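Local coordinates for putative type VI secretion protein (Escherichia coli, PDB 4HH5), which forms the N-terminal domain of ClpV1, a ClpA/ClpB-family ATPase of the Sci1 type VI secretion system that probably hydrolyses ATP in its other domains, at residues 7-10 and 11-15; 16-19 and 20-23; 56-59 and 60-64; 102-105 and 106-110. One frame throughout, in Å; residues are numbered along the deposited sequence.

Contact 1: residues 7-10 and 11-15; sequences NSAA and LLRRL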
ATOM      1  N   ASN A   7       1.344  11.275 -16.247  1.00 20.06           N
ATOM      2  CA  ASN A   7       2.299  10.935 -15.188  1.00 20.49           C
ATOM      3  C   ASN A   7       1.620  10.084 -14.111  1.00 24.57           C
ATOM      4  O   ASN A   7       2.190   9.073 -13.698  1.00 23.85           O
ATOM      5  CB  ASN A   7       2.901  12.186 -14.543  1.00 22.22           C
ATOM      6  CG  ASN A   7       4.003  12.864 -15.322  1.00 36.23           C
ATOM      7  OD1 ASN A   7       4.481  12.396 -16.367  1.00 30.83           O
ATOM      8  ND2 ASN A   7       4.392  14.023 -14.844  1.00 23.71           N
ATOM      9  N   SER A   8       0.402  10.484 -13.668  1.00 22.52           N
ATOM     10  CA  SER A   8      -0.384   9.746 -12.663  1.00 23.25           C
ATOM     11  C   SER A   8      -0.765   8.364 -13.194  1.00 26.68           C
ATOM     12  O   SER A   8      -0.735   7.394 -12.442  1.00 26.29           O
ATOM     13  CB  SER A   8      -1.655  10.506 -12.283  1.00 27.68           C
ATOM     14  OG  SER A   8      -1.359  11.840 -11.911  1.00 42.84           O
ATOM     15  N   ALA A   9      -1.104   8.274 -14.497  1.00 23.17           N
ATOM     16  CA  ALA A   9      -1.470   7.010 -15.137  1.00 22.83           C
ATOM     17  C   ALA A   9      -0.264   6.082 -15.268  1.00 27.13           C
ATOM     18  O   ALA A   9      -0.401   4.883 -15.020  1.00 26.30           O
ATOM     19  CB  ALA A   9      -2.105   7.267 -16.498  1.00 23.60           C
ATOM     20  N   ALA A  10       0.926   6.635 -15.604  1.00 24.21           N
ATOM     21  CA  ALA A  10       2.161   5.848 -15.728  1.00 24.00           C
ATOM     22  C   ALA A  10       2.528   5.215 -14.376  1.00 28.78           C
ATOM     23  O   ALA A  10       2.978   4.071 -14.328  1.00 27.83           O
ATOM     24  CB  ALA A  10       3.295   6.726 -16.225  1.00 24.47           C
ATOM     25  N   LEU A  11       2.296   5.965 -13.288  1.00 25.43           N
ATOM     26  CA  LEU A  11       2.529   5.571 -11.904  1.00 25.59           C
ATOM     27  C   LEU A  11       1.649   4.342 -11.586  1.00 26.73           C
ATOM     28  O   LEU A  11       2.159   3.349 -11.071  1.00 26.18           O
ATOM     29  CB  LEU A  11       2.135   6.771 -11.022  1.00 26.23           C
ATOM     30  CG  LEU A  11       2.935   7.096  -9.785  1.00 32.42           C
ATOM     31  CD1 LEU A  11       4.311   7.675 -10.142  1.00 33.30           C
ATOM     32  CD2 LEU A  11       2.183   8.120  -8.953  1.00 34.26           C
ATOM     33  N   LEU A  12       0.354   4.388 -11.963  1.00 21.57           N
ATOM     34  CA  LEU A  12      -0.589   3.268 -11.782  1.00 20.74           C
ATOM     35  C   LEU A  12      -0.157   2.038 -12.578  1.00 24.64           C
ATOM     36  O   LEU A  12      -0.264   0.917 -12.073  1.00 23.77           O
ATOM     37  CB  LEU A  12      -2.017   3.666 -12.183  1.00 20.78           C
ATOM     38  CG  LEU A  12      -2.729   4.690 -11.311  1.00 25.11           C
ATOM     39  CD1 LEU A  12      -4.094   4.995 -11.869  1.00 25.36           C
ATOM     40  CD2 LEU A  12      -2.859   4.207  -9.861  1.00 26.12           C
ATOM     41  N   ARG A  13       0.368   2.247 -13.808  1.00 20.16           N
ATOM     42  CA  ARG A  13       0.859   1.149 -14.644  1.00 19.94           C
ATOM     43  C   ARG A  13       2.133   0.497 -14.080  1.00 23.76           C
ATOM     44  O   ARG A  13       2.456  -0.628 -14.459  1.00 23.15           O
ATOM     45  CB  ARG A  13       1.110   1.611 -16.084  1.00 19.77           C
ATOM     46  CG  ARG A  13      -0.165   1.934 -16.850  1.00 26.91           C
ATOM     47  CD  ARG A  13       0.066   2.021 -18.363  1.00 32.54           C
ATOM     48  NE  ARG A  13       1.165   2.924 -18.744  1.00 37.00           N
ATOM     49  CZ  ARG A  13       1.076   4.251 -18.814  1.00 48.05           C
ATOM     50  NH1 ARG A  13      -0.054   4.865 -18.487  1.00 31.57           N
ATOM     51  NH2 ARG A  13       2.124   4.974 -19.177  1.00 39.36           N
ATOM     52  N   ARG A  14       2.859   1.196 -13.193  1.00 20.64           N
ATOM     53  CA  ARG A  14       4.083   0.653 -12.594  1.00 20.71           C
ATOM     54  C   ARG A  14       3.808  -0.313 -11.443  1.00 23.48           C
ATOM     55  O   ARG A  14       4.679  -1.109 -11.086  1.00 23.24           O
ATOM     56  CB  ARG A  14       5.012   1.785 -12.157  1.00 22.12           C
ATOM     57  CG  ARG A  14       5.884   2.254 -13.307  1.00 31.94           C
ATOM     58  CD  ARG A  14       6.417   3.620 -13.027  1.00 40.88           C
ATOM     59  NE  ARG A  14       7.000   4.219 -14.225  1.00 49.31           N
ATOM     60  CZ  ARG A  14       6.916   5.511 -14.521  1.00 61.24           C
ATOM     61  NH1 ARG A  14       6.280   6.346 -13.707  1.00 43.24           N
ATOM     62  NH2 ARG A  14       7.465   5.980 -15.631  1.00 49.62           N
ATOM     63  N   LEU A  15       2.605  -0.252 -10.867  1.00 17.96           N
ATOM     64  CA  LEU A  15       2.212  -1.160  -9.784  1.00 16.87           C
ATOM     65  C   LEU A  15       2.274  -2.593 -10.281  1.00 20.11           C
ATOM     66  O   LEU A  15       1.830  -2.878 -11.407  1.00 18.15           O
ATOM     67  CB  LEU A  15       0.781  -0.875  -9.316  1.00 16.36           C
ATOM     68  CG  LEU A  15       0.544   0.429  -8.576  1.00 19.97           C
ATOM     69  CD1 LEU A  15      -0.941   0.708  -8.445  1.00 19.77           C
ATOM     70  CD2 LEU A  15       1.231   0.429  -7.208  1.00 19.23           C
TER
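A10 is flanked by two arginines, R13 and R14, which approach it from different sides. The R13 guanidinium lies flat against the backbone, with A10 CA 3.4 Å above its plane and displaced toward the rim. Its two terminal nitrogens reach different methyl groups: NH2 is 3.6 Å from A10 CB, and NH1 is 3.7 Å from A9 CB. NH1 also comes near A9 O, but the angle is too poor for a hydrogen bond, so this is packing of the flat cation on the helix surface. R14 meets the same alanine with a guanidinium face, its NH1 3.9 Å from A10 CB.

The two side chains get there differently. R13 leaves with CG beside its own backbone N and bends at chi3 (-52°), which folds the group back over the preceding turn; R14 runs extended from CG to NE. Both belong to the end of helix 2-14, the first helix of this mainly helical Clp N-terminal domain. Behind the side chains run its i to i+4 bonds. L11 N donates to N7 O and L12 N to S8 O, while R13 N reaches A9 O at 3.0 Å. The next bond, R14 N to A10 O, is weak, bent to 122° at the hydrogen, and R14 N also donates to L11 O at 3.1 Å.

Further out, S8 OG is bonded to N4 O one turn earlier. L11 and L12 rest on L98 of helix 92-107, and the R14 guanidinium makes a cation-pi contact with W102 of that same helix.

Contact 2: residues 16-19 and 20-23; sequences NHYC and ARAL
The phenol ring of Y18 and the guanidinium of R21 stand almost perpendicular, their planes 85° apart, and approach obliquely and loosely, Y18 CD1 and R21 NH2 being 4.2 Å apart. R21 sends CG anti to its N and then turns at chi3 (93°), bringing the cation back alongside the preceding turn. The far end of the tyrosine is occupied elsewhere: its OH is hydrogen-bonded to E52 N.

The third flat group, the carboxamide of N16, faces the first turn of the helix. N16 OD1 accepts from C19 N at 3.0 Å, a nearly straight bond whose donor is tilted out of the amide plane. With chi1 at 68°, CG lies between N and C of N16, which turns OD1 back over that first turn. ND2 bonds E158 OE1, so both ends of the amide are held and its rotation is fixed. The backbone O of N16 takes A20 N at 3.0 Å, beginning the regular series that continues from R21 N to H17 O, A22 N to Y18 O and L23 N to C19 O.

The last two carbonyls have a second donor: Y18 O receives Q50 NE2 and C19 O receives W43 NE1, both from helix 40-50, against which A22 and L23 pack. An asparagine whose side chain accepts the N-H three residues on is the classical N-cap, here starting helix 17-32 of the Clp N-terminal domain.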
ATOM      1  N   ASN A  16       2.836  -3.494  -9.459  1.00 16.17           N
ATOM      2  CA  ASN A  16       2.850  -4.902  -9.833  1.00 15.95           C
ATOM      3  C   ASN A  16       1.391  -5.390  -9.725  1.00 20.38           C
ATOM      4  O   ASN A  16       0.539  -4.641  -9.225  1.00 19.23           O
ATOM      5  CB  ASN A  16       3.825  -5.716  -8.957  1.00 15.45           C
ATOM      6  CG  ASN A  16       3.427  -5.874  -7.502  1.00 27.56           C
ATOM      7  OD1 ASN A  16       2.405  -5.365  -7.024  1.00 21.26           O
ATOM      8  ND2 ASN A  16       4.244  -6.581  -6.765  1.00 19.88           N
ATOM      9  N   HIS A  17       1.111  -6.616 -10.186  0.50 18.37           N
ATOM     10  CA  HIS A  17      -0.242  -7.160 -10.176  0.50 19.39           C
ATOM     11  C   HIS A  17      -0.924  -7.297  -8.813  0.50 21.08           C
ATOM     12  O   HIS A  17      -2.106  -6.983  -8.698  0.50 21.12           O
ATOM     13  CB  HIS A  17      -0.375  -8.381 -11.097  0.50 21.43           C
ATOM     14  CG  HIS A  17      -0.186  -8.034 -12.547  0.50 25.91           C
ATOM     15  ND1 HIS A  17      -0.681  -6.853 -13.085  0.50 28.37           N
ATOM     16  CD2 HIS A  17       0.433  -8.730 -13.527  0.50 28.59           C
ATOM     17  CE1 HIS A  17      -0.337  -6.865 -14.361  0.50 28.14           C
ATOM     18  NE2 HIS A  17       0.323  -7.975 -14.679  0.50 28.54           N
ATOM     19  N   TYR A  18      -0.161  -7.658  -7.773  1.00 16.14           N
ATOM     20  CA  TYR A  18      -0.639  -7.780  -6.388  1.00 14.84           C
ATOM     21  C   TYR A  18      -1.191  -6.433  -5.852  1.00 16.85           C
ATOM     22  O   TYR A  18      -2.324  -6.378  -5.369  1.00 15.83           O
ATOM     23  CB  TYR A  18       0.510  -8.282  -5.504  1.00 15.51           C
ATOM     24  CG  TYR A  18       0.091  -8.694  -4.116  1.00 16.94           C
ATOM     25  CD1 TYR A  18      -0.396  -9.971  -3.868  1.00 18.89           C
ATOM     26  CD2 TYR A  18       0.204  -7.818  -3.043  1.00 17.13           C
ATOM     27  CE1 TYR A  18      -0.777 -10.362  -2.587  1.00 19.56           C
ATOM     28  CE2 TYR A  18      -0.198  -8.190  -1.760  1.00 17.39           C
ATOM     29  CZ  TYR A  18      -0.687  -9.467  -1.538  1.00 21.16           C
ATOM     30  OH  TYR A  18      -1.061  -9.858  -0.277  1.00 20.28           O
ATOM     31  N   CYS A  19      -0.390  -5.362  -5.980  1.00 14.21           N
ATOM     32  CA  CYS A  19      -0.727  -3.999  -5.552  1.00 15.22           C
ATOM     33  C   CYS A  19      -1.837  -3.396  -6.381  1.00 17.85           C
ATOM     34  O   CYS A  19      -2.636  -2.650  -5.825  1.00 17.20           O
ATOM     35  CB  CYS A  19       0.503  -3.099  -5.548  1.00 16.50           C
ATOM     36  SG  CYS A  19       1.713  -3.521  -4.280  1.00 21.08           S
ATOM     37  N   ALA A  20      -1.845  -3.646  -7.708  1.00 15.68           N
ATOM     38  CA  ALA A  20      -2.892  -3.143  -8.599  1.00 16.57           C
ATOM     39  C   ALA A  20      -4.246  -3.763  -8.246  1.00 21.09           C
ATOM     40  O   ALA A  20      -5.232  -3.033  -8.129  1.00 20.77           O
ATOM     41  CB  ALA A  20      -2.544  -3.411 -10.057  1.00 17.79           C
ATOM     42  N   ARG A  21      -4.287  -5.102  -8.053  1.00 18.45           N
ATOM     43  CA  ARG A  21      -5.481  -5.866  -7.656  1.00 18.12           C
ATOM     44  C   ARG A  21      -6.038  -5.311  -6.328  1.00 20.48           C
ATOM     45  O   ARG A  21      -7.249  -5.116  -6.208  1.00 19.11           O
ATOM     46  CB  ARG A  21      -5.111  -7.355  -7.487  1.00 19.74           C
ATOM     47  CG  ARG A  21      -6.275  -8.325  -7.407  1.00 31.39           C
ATOM     48  CD  ARG A  21      -5.768  -9.756  -7.580  1.00 42.68           C
ATOM     49  NE  ARG A  21      -5.472 -10.403  -6.298  1.00 51.23           N
ATOM     50  CZ  ARG A  21      -4.312 -10.971  -5.975  1.00 62.37           C
ATOM     51  NH1 ARG A  21      -3.300 -10.974  -6.840  1.00 45.44           N
ATOM     52  NH2 ARG A  21      -4.153 -11.542  -4.790  1.00 48.08           N
ATOM     53  N   ALA A  22      -5.148  -5.042  -5.347  1.00 16.79           N
ATOM     54  CA  ALA A  22      -5.532  -4.478  -4.048  1.00 16.25           C
ATOM     55  C   ALA A  22      -6.059  -3.053  -4.193  1.00 18.78           C
ATOM     56  O   ALA A  22      -6.998  -2.681  -3.486  1.00 16.85           O
ATOM     57  CB  ALA A  22      -4.354  -4.512  -3.082  1.00 16.73           C
ATOM     58  N   LEU A  23      -5.476  -2.257  -5.112  1.00 16.81           N
ATOM     59  CA  LEU A  23      -5.945  -0.879  -5.329  1.00 17.66           C
ATOM     60  C   LEU A  23      -7.347  -0.884  -5.955  1.00 22.11           C
ATOM     61  O   LEU A  23      -8.188  -0.077  -5.565  1.00 20.33           O
ATOM     62  CB  LEU A  23      -4.941  -0.031  -6.143  1.00 17.86           C
ATOM     63  CG  LEU A  23      -5.248   1.474  -6.292  1.00 22.50           C
ATOM     64  CD1 LEU A  23      -5.407   2.172  -4.928  1.00 23.25           C
ATOM     65  CD2 LEU A  23      -4.158   2.163  -7.068  1.00 24.06           C
TER

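Contact 3: residues 56-59 and 60-64; sequences TVLG and RRYDW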
ATOM      1  N   THR A  56       2.635  -9.263   4.630  1.00 14.82           N
ATOM      2  CA  THR A  56       2.356 -10.511   5.359  1.00 14.84           C
ATOM      3  C   THR A  56       3.650 -11.242   5.717  1.00 17.00           C
ATOM      4  O   THR A  56       3.780 -11.720   6.847  1.00 16.14           O
ATOM      5  CB  THR A  56       1.375 -11.397   4.560  1.00 25.16           C
ATOM      6  OG1 THR A  56       0.154 -10.672   4.403  1.00 26.00           O
ATOM      7  CG2 THR A  56       1.101 -12.747   5.239  1.00 23.84           C
ATOM      8  N   VAL A  57       4.600 -11.313   4.775  1.00 13.72           N
ATOM      9  CA  VAL A  57       5.917 -11.953   4.982  1.00 13.61           C
ATOM     10  C   VAL A  57       6.671 -11.257   6.139  1.00 17.51           C
ATOM     11  O   VAL A  57       7.218 -11.929   7.020  1.00 17.01           O
ATOM     12  CB  VAL A  57       6.738 -11.999   3.660  1.00 17.85           C
ATOM     13  CG1 VAL A  57       8.195 -12.403   3.906  1.00 17.55           C
ATOM     14  CG2 VAL A  57       6.082 -12.944   2.651  1.00 17.75           C
ATOM     15  N   LEU A  58       6.678  -9.921   6.136  1.00 14.83           N
ATOM     16  CA  LEU A  58       7.334  -9.117   7.170  1.00 14.96           C
ATOM     17  C   LEU A  58       6.650  -9.275   8.528  1.00 20.28           C
ATOM     18  O   LEU A  58       7.339  -9.483   9.531  1.00 19.43           O
ATOM     19  CB  LEU A  58       7.439  -7.646   6.739  1.00 15.08           C
ATOM     20  CG  LEU A  58       8.334  -7.387   5.515  1.00 20.31           C
ATOM     21  CD1 LEU A  58       8.113  -5.995   4.963  1.00 20.41           C
ATOM     22  CD2 LEU A  58       9.799  -7.615   5.823  1.00 23.35           C
ATOM     23  N   GLY A  59       5.310  -9.281   8.523  1.00 19.21           N
ATOM     24  CA  GLY A  59       4.489  -9.497   9.713  1.00 19.04           C
ATOM     25  C   GLY A  59       4.777 -10.830  10.368  1.00 22.37           C
ATOM     26  O   GLY A  59       4.925 -10.911  11.591  1.00 22.07           O
ATOM     27  N   ARG A  60       4.905 -11.883   9.547  1.00 18.71           N
ATOM     28  CA  ARG A  60       5.234 -13.229  10.012  1.00 19.83           C
ATOM     29  C   ARG A  60       6.669 -13.269  10.565  1.00 24.21           C
ATOM     30  O   ARG A  60       6.884 -13.774  11.670  1.00 24.46           O
ATOM     31  CB  ARG A  60       5.034 -14.259   8.875  1.00 21.34           C
ATOM     32  CG  ARG A  60       5.426 -15.687   9.273  1.00 36.32           C
ATOM     33  CD  ARG A  60       4.953 -16.746   8.298  1.00 47.04           C
ATOM     34  NE  ARG A  60       5.678 -16.695   7.027  1.00 57.07           N
ATOM     35  CZ  ARG A  60       5.148 -16.286   5.878  1.00 69.07           C
ATOM     36  NH1 ARG A  60       3.877 -15.900   5.824  1.00 60.85           N
ATOM     37  NH2 ARG A  60       5.879 -16.271   4.771  1.00 44.18           N
ATOM     38  N   ARG A  61       7.638 -12.712   9.819  1.00 20.46           N
ATOM     39  CA  ARG A  61       9.040 -12.690  10.248  1.00 20.83           C
ATOM     40  C   ARG A  61       9.265 -11.934  11.580  1.00 23.22           C
ATOM     41  O   ARG A  61      10.047 -12.386  12.425  1.00 21.80           O
ATOM     42  CB  ARG A  61       9.925 -12.080   9.153  1.00 21.77           C
ATOM     43  CG  ARG A  61      11.410 -12.158   9.477  1.00 31.60           C
ATOM     44  CD  ARG A  61      12.120 -13.049   8.492  1.00 46.36           C
ATOM     45  NE  ARG A  61      13.335 -13.664   9.027  1.00 55.09           N
ATOM     46  CZ  ARG A  61      14.499 -13.038   9.173  1.00 72.02           C
ATOM     47  NH1 ARG A  61      15.551 -13.685   9.650  1.00 60.04           N
ATOM     48  NH2 ARG A  61      14.611 -11.751   8.861  1.00 60.84           N
ATOM     49  N   TYR A  62       8.624 -10.767  11.726  1.00 19.27           N
ATOM     50  CA  TYR A  62       8.793  -9.896  12.892  1.00 18.95           C
ATOM     51  C   TYR A  62       7.711 -10.019  13.953  1.00 22.46           C
ATOM     52  O   TYR A  62       7.649  -9.207  14.870  1.00 22.33           O
ATOM     53  CB  TYR A  62       9.070  -8.454  12.455  1.00 20.42           C
ATOM     54  CG  TYR A  62      10.382  -8.375  11.713  1.00 23.28           C
ATOM     55  CD1 TYR A  62      11.595  -8.424  12.396  1.00 26.33           C
ATOM     56  CD2 TYR A  62      10.418  -8.378  10.321  1.00 24.02           C
ATOM     57  CE1 TYR A  62      12.809  -8.430  11.715  1.00 28.35           C
ATOM     58  CE2 TYR A  62      11.628  -8.385   9.629  1.00 24.64           C
ATOM     59  CZ  TYR A  62      12.821  -8.421  10.330  1.00 34.52           C
ATOM     60  OH  TYR A  62      14.015  -8.426   9.652  1.00 37.80           O
ATOM     61  N   ASP A  63       6.894 -11.072  13.844  1.00 18.73           N
ATOM     62  CA  ASP A  63       5.833 -11.432  14.778  1.00 18.51           C
ATOM     63  C   ASP A  63       4.885 -10.289  15.136  1.00 21.56           C
ATOM     64  O   ASP A  63       4.612 -10.033  16.309  1.00 21.97           O
ATOM     65  CB  ASP A  63       6.408 -12.138  16.021  1.00 20.50           C
ATOM     66  CG  ASP A  63       5.393 -13.011  16.726  1.00 27.51           C
ATOM     67  OD1 ASP A  63       4.639 -13.732  16.024  1.00 28.54           O
ATOM     68  OD2 ASP A  63       5.336 -12.965  17.972  1.00 26.59           O
ATOM     69  N   TRP A  64       4.398  -9.590  14.112  1.00 17.48           N
ATOM     70  CA  TRP A  64       3.428  -8.523  14.308  1.00 17.76           C
ATOM     71  C   TRP A  64       2.105  -9.158  14.691  1.00 20.96           C
ATOM     72  O   TRP A  64       1.792 -10.264  14.232  1.00 20.00           O
ATOM     73  CB  TRP A  64       3.218  -7.731  13.012  1.00 16.86           C
ATOM     74  CG  TRP A  64       4.408  -6.975  12.499  1.00 17.73           C
ATOM     75  CD1 TRP A  64       5.621  -6.815  13.107  1.00 20.59           C
ATOM     76  CD2 TRP A  64       4.477  -6.249  11.273  1.00 17.86           C
ATOM     77  NE1 TRP A  64       6.445  -6.046  12.325  1.00 19.75           N
ATOM     78  CE2 TRP A  64       5.772  -5.695  11.184  1.00 21.27           C
ATOM     79  CE3 TRP A  64       3.580  -6.053  10.204  1.00 19.60           C
ATOM     80  CZ2 TRP A  64       6.191  -4.946  10.078  1.00 21.11           C
ATOM     81  CZ3 TRP A  64       4.005  -5.330   9.101  1.00 20.79           C
ATOM     82  CH2 TRP A  64       5.284  -4.760   9.060  1.00 21.52           C
TER
HETATM   83  O   HOH W   1       2.724 -12.544  13.142  1.00 33.22           O
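G59 O is gripped twice. W64 N donates to it at 2.9 Å, lying in the carbonyl plane on a lone pair, and a water donates to it at 3.1 Å. The same water also donates to W64 O at 2.7 Å, so it bridges the last turn of helix 54-61 to the chain that leaves it. The end resembles a Schellman motif: W64 N reaches back five residues to G59 O and D63 takes positive phi (50°), but the second bond, D63 N to R60 O, is long and weak.

The reversal brings the indole back over the helix. W64 keeps CG beside its own N (chi1 -64°) and lays one face of the ring on G59, whose CA sits 3.4 Å above the plane toward the rim. With no side chain on G59, the ring settles directly on the backbone; G59 N and L58 O lie over that face too. Its far edge touches L58, CH2 to CB, and the ring also packs on P136.

On another side of the helix the R60 guanidinium covers V57, with V57 CA over one face and NH2 4.0 Å from V57 CG2. A bend at chi3 (70°) returns the chain to this turn, and NH2 is anchored by Q155 OE1 of helix 149-155. V57 meets L151 and L152 of that helix.

L58 O also takes Y62 N at 2.8 Å, and the Y62 ring presents its edge to the same oxygen, CD2 coming to 3.4 Å.

Contact 4: residues 102-105 and 106-110; sequences WMVA and SLQGE
S106 packs closely on W102, whereas Q108 lies slackly along V104 and M103 and L107 face solvent. The CB of S106 stands over the six-membered ring of the W102 indole, 3.8 Å from the centroid and 13° off the normal, a CH-pi contact. W102 CG is anti to N (chi1 167°), which swings the ring alongside the following turn. S106 OG, placed between N and C of its own residue, lies 2.8 Å from W102 O and 3.2 Å from M103 O; its single proton may serve either. W102 O also accepts S106 N at 2.7 Å. A105 is buried, with H117 of helix 115-124 against it.

Next comes the end of helix 92-107, closed by a Schellman motif. A105 O receives E110 N at 3.0 Å and Q108 N at 3.1 Å from opposite faces of its carbonyl plane, and G109, with phi at 84°, gives its N to S106 O. The turn brings E110 O to 3.6 Å from W102 CZ3.

The other side is slacker. Q108 runs extended beside V104, NE2 to CG1 3.9 Å, and its backbone N makes a weak bond to V104 O. The side chains of M103 and L107 are exposed.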
ATOM      1  N   TRP A 102       7.141   4.925  -5.852  1.00 18.74           N
ATOM      2  CA  TRP A 102       7.806   4.807  -7.153  1.00 19.07           C
ATOM      3  C   TRP A 102       9.227   5.360  -7.061  1.00 21.77           C
ATOM      4  O   TRP A 102      10.161   4.777  -7.612  1.00 20.09           O
ATOM      5  CB  TRP A 102       7.023   5.528  -8.268  1.00 18.62           C
ATOM      6  CG  TRP A 102       7.807   5.692  -9.545  1.00 20.36           C
ATOM      7  CD1 TRP A 102       8.069   6.860 -10.196  1.00 23.57           C
ATOM      8  CD2 TRP A 102       8.486   4.659 -10.283  1.00 21.02           C
ATOM      9  NE1 TRP A 102       8.843   6.620 -11.307  1.00 23.88           N
ATOM     10  CE2 TRP A 102       9.127   5.280 -11.377  1.00 25.35           C
ATOM     11  CE3 TRP A 102       8.638   3.268 -10.109  1.00 22.87           C
ATOM     12  CZ2 TRP A 102       9.894   4.561 -12.303  1.00 25.03           C
ATOM     13  CZ3 TRP A 102       9.402   2.557 -11.024  1.00 24.76           C
ATOM     14  CH2 TRP A 102      10.014   3.200 -12.110  1.00 25.49           C
ATOM     15  N   MET A 103       9.388   6.483  -6.353  1.00 18.54           N
ATOM     16  CA  MET A 103      10.696   7.096  -6.179  1.00 18.40           C
ATOM     17  C   MET A 103      11.629   6.192  -5.383  1.00 20.77           C
ATOM     18  O   MET A 103      12.788   6.038  -5.782  1.00 18.34           O
ATOM     19  CB  MET A 103      10.573   8.529  -5.660  1.00 21.13           C
ATOM     20  CG  MET A 103       9.925   9.440  -6.718  1.00 25.70           C
ATOM     21  SD  MET A 103       9.783  11.186  -6.322  1.00 31.09           S
ATOM     22  CE  MET A 103       8.582  11.136  -5.080  1.00 28.00           C
ATOM     23  N   VAL A 104      11.089   5.486  -4.358  1.00 17.21           N
ATOM     24  CA  VAL A 104      11.826   4.485  -3.557  1.00 17.27           C
ATOM     25  C   VAL A 104      12.287   3.328  -4.482  1.00 21.89           C
ATOM     26  O   VAL A 104      13.472   2.975  -4.485  1.00 21.23           O
ATOM     27  CB  VAL A 104      10.990   3.975  -2.339  1.00 20.57           C
ATOM     28  CG1 VAL A 104      11.586   2.705  -1.731  1.00 21.04           C
ATOM     29  CG2 VAL A 104      10.851   5.056  -1.268  1.00 20.07           C
ATOM     30  N   ALA A 105      11.345   2.772  -5.279  1.00 19.34           N
ATOM     31  CA  ALA A 105      11.587   1.668  -6.215  1.00 19.47           C
ATOM     32  C   ALA A 105      12.584   2.053  -7.301  1.00 21.83           C
ATOM     33  O   ALA A 105      13.523   1.296  -7.555  1.00 19.95           O
ATOM     34  CB  ALA A 105      10.271   1.221  -6.857  1.00 20.22           C
ATOM     35  N   SER A 106      12.393   3.228  -7.934  1.00 18.91           N
ATOM     36  CA  SER A 106      13.271   3.684  -9.014  1.00 19.40           C
ATOM     37  C   SER A 106      14.698   3.958  -8.553  1.00 24.52           C
ATOM     38  O   SER A 106      15.627   3.660  -9.297  1.00 24.12           O
ATOM     39  CB  SER A 106      12.667   4.854  -9.780  1.00 23.07           C
ATOM     40  OG  SER A 106      12.350   5.936  -8.924  1.00 30.82           O
ATOM     41  N   LEU A 107      14.880   4.428  -7.296  1.00 22.61           N
ATOM     42  CA  LEU A 107      16.208   4.644  -6.706  1.00 23.12           C
ATOM     43  C   LEU A 107      16.939   3.318  -6.442  1.00 27.30           C
ATOM     44  O   LEU A 107      18.167   3.308  -6.340  1.00 27.43           O
ATOM     45  CB  LEU A 107      16.139   5.502  -5.434  1.00 23.47           C
ATOM     46  CG  LEU A 107      16.032   7.014  -5.636  1.00 28.03           C
ATOM     47  CD1 LEU A 107      15.499   7.688  -4.381  1.00 27.99           C
ATOM     48  CD2 LEU A 107      17.376   7.625  -6.005  1.00 29.72           C
ATOM     49  N   GLN A 108      16.182   2.201  -6.361  1.00 22.98           N
ATOM     50  CA  GLN A 108      16.728   0.852  -6.198  1.00 22.70           C
ATOM     51  C   GLN A 108      16.966   0.176  -7.565  1.00 28.15           C
ATOM     52  O   GLN A 108      17.493  -0.932  -7.607  1.00 28.98           O
ATOM     53  CB  GLN A 108      15.791  -0.018  -5.350  1.00 23.45           C
ATOM     54  CG  GLN A 108      15.726   0.348  -3.876  1.00 32.22           C
ATOM     55  CD  GLN A 108      14.742  -0.515  -3.125  1.00 50.22           C
ATOM     56  OE1 GLN A 108      14.363  -1.609  -3.555  1.00 50.30           O
ATOM     57  NE2 GLN A 108      14.310  -0.042  -1.976  1.00 42.26           N
ATOM     58  N   GLY A 109      16.576   0.843  -8.654  1.00 24.81           N
ATOM     59  CA  GLY A 109      16.724   0.325 -10.011  1.00 25.11           C
ATOM     60  C   GLY A 109      15.606  -0.606 -10.439  1.00 30.57           C
ATOM     61  O   GLY A 109      15.751  -1.337 -11.420  1.00 31.29           O
ATOM     62  N   GLU A 110      14.472  -0.578  -9.712  1.00 26.75           N
ATOM     63  CA  GLU A 110      13.303  -1.414  -9.997  1.00 26.57           C
ATOM     64  C   GLU A 110      12.394  -0.710 -11.005  1.00 30.32           C
ATOM     65  O   GLU A 110      12.372   0.519 -11.049  1.00 30.57           O
ATOM     66  CB  GLU A 110      12.522  -1.730  -8.709  1.00 27.96           C
ATOM     67  CG  GLU A 110      13.403  -2.092  -7.523  1.00 40.92           C
ATOM     68  CD  GLU A 110      13.308  -3.520  -7.036  1.00 68.62           C
ATOM     69  OE1 GLU A 110      12.591  -3.757  -6.037  1.00 65.84           O
ATOM     70  OE2 GLU A 110      13.986  -4.394  -7.620  1.00 71.93           O
TER

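How the contacts relate
The four contacts follow one another along the chain, each closed before the next opens, and all are local to one helix or its end. Contact 1 ends helix 2-14 and contact 2 starts helix 17-32, their centres 12 Å apart; L12 and L15 meet L23 between them. Contact 4, at the end of helix 92-107, lies 13 Å from contact 1, centre to centre, and touches it where L11 CD1 packs against W102 CD1. Contact 3, ending helix 54-61, lies about 28 Å from contact 1, centre to centre, on the opposite side of the chain's centre. They cover one helix start and three helix ends, and contacts 1, 2 and 4 bring helices 2-14, 17-32 and 92-107 together.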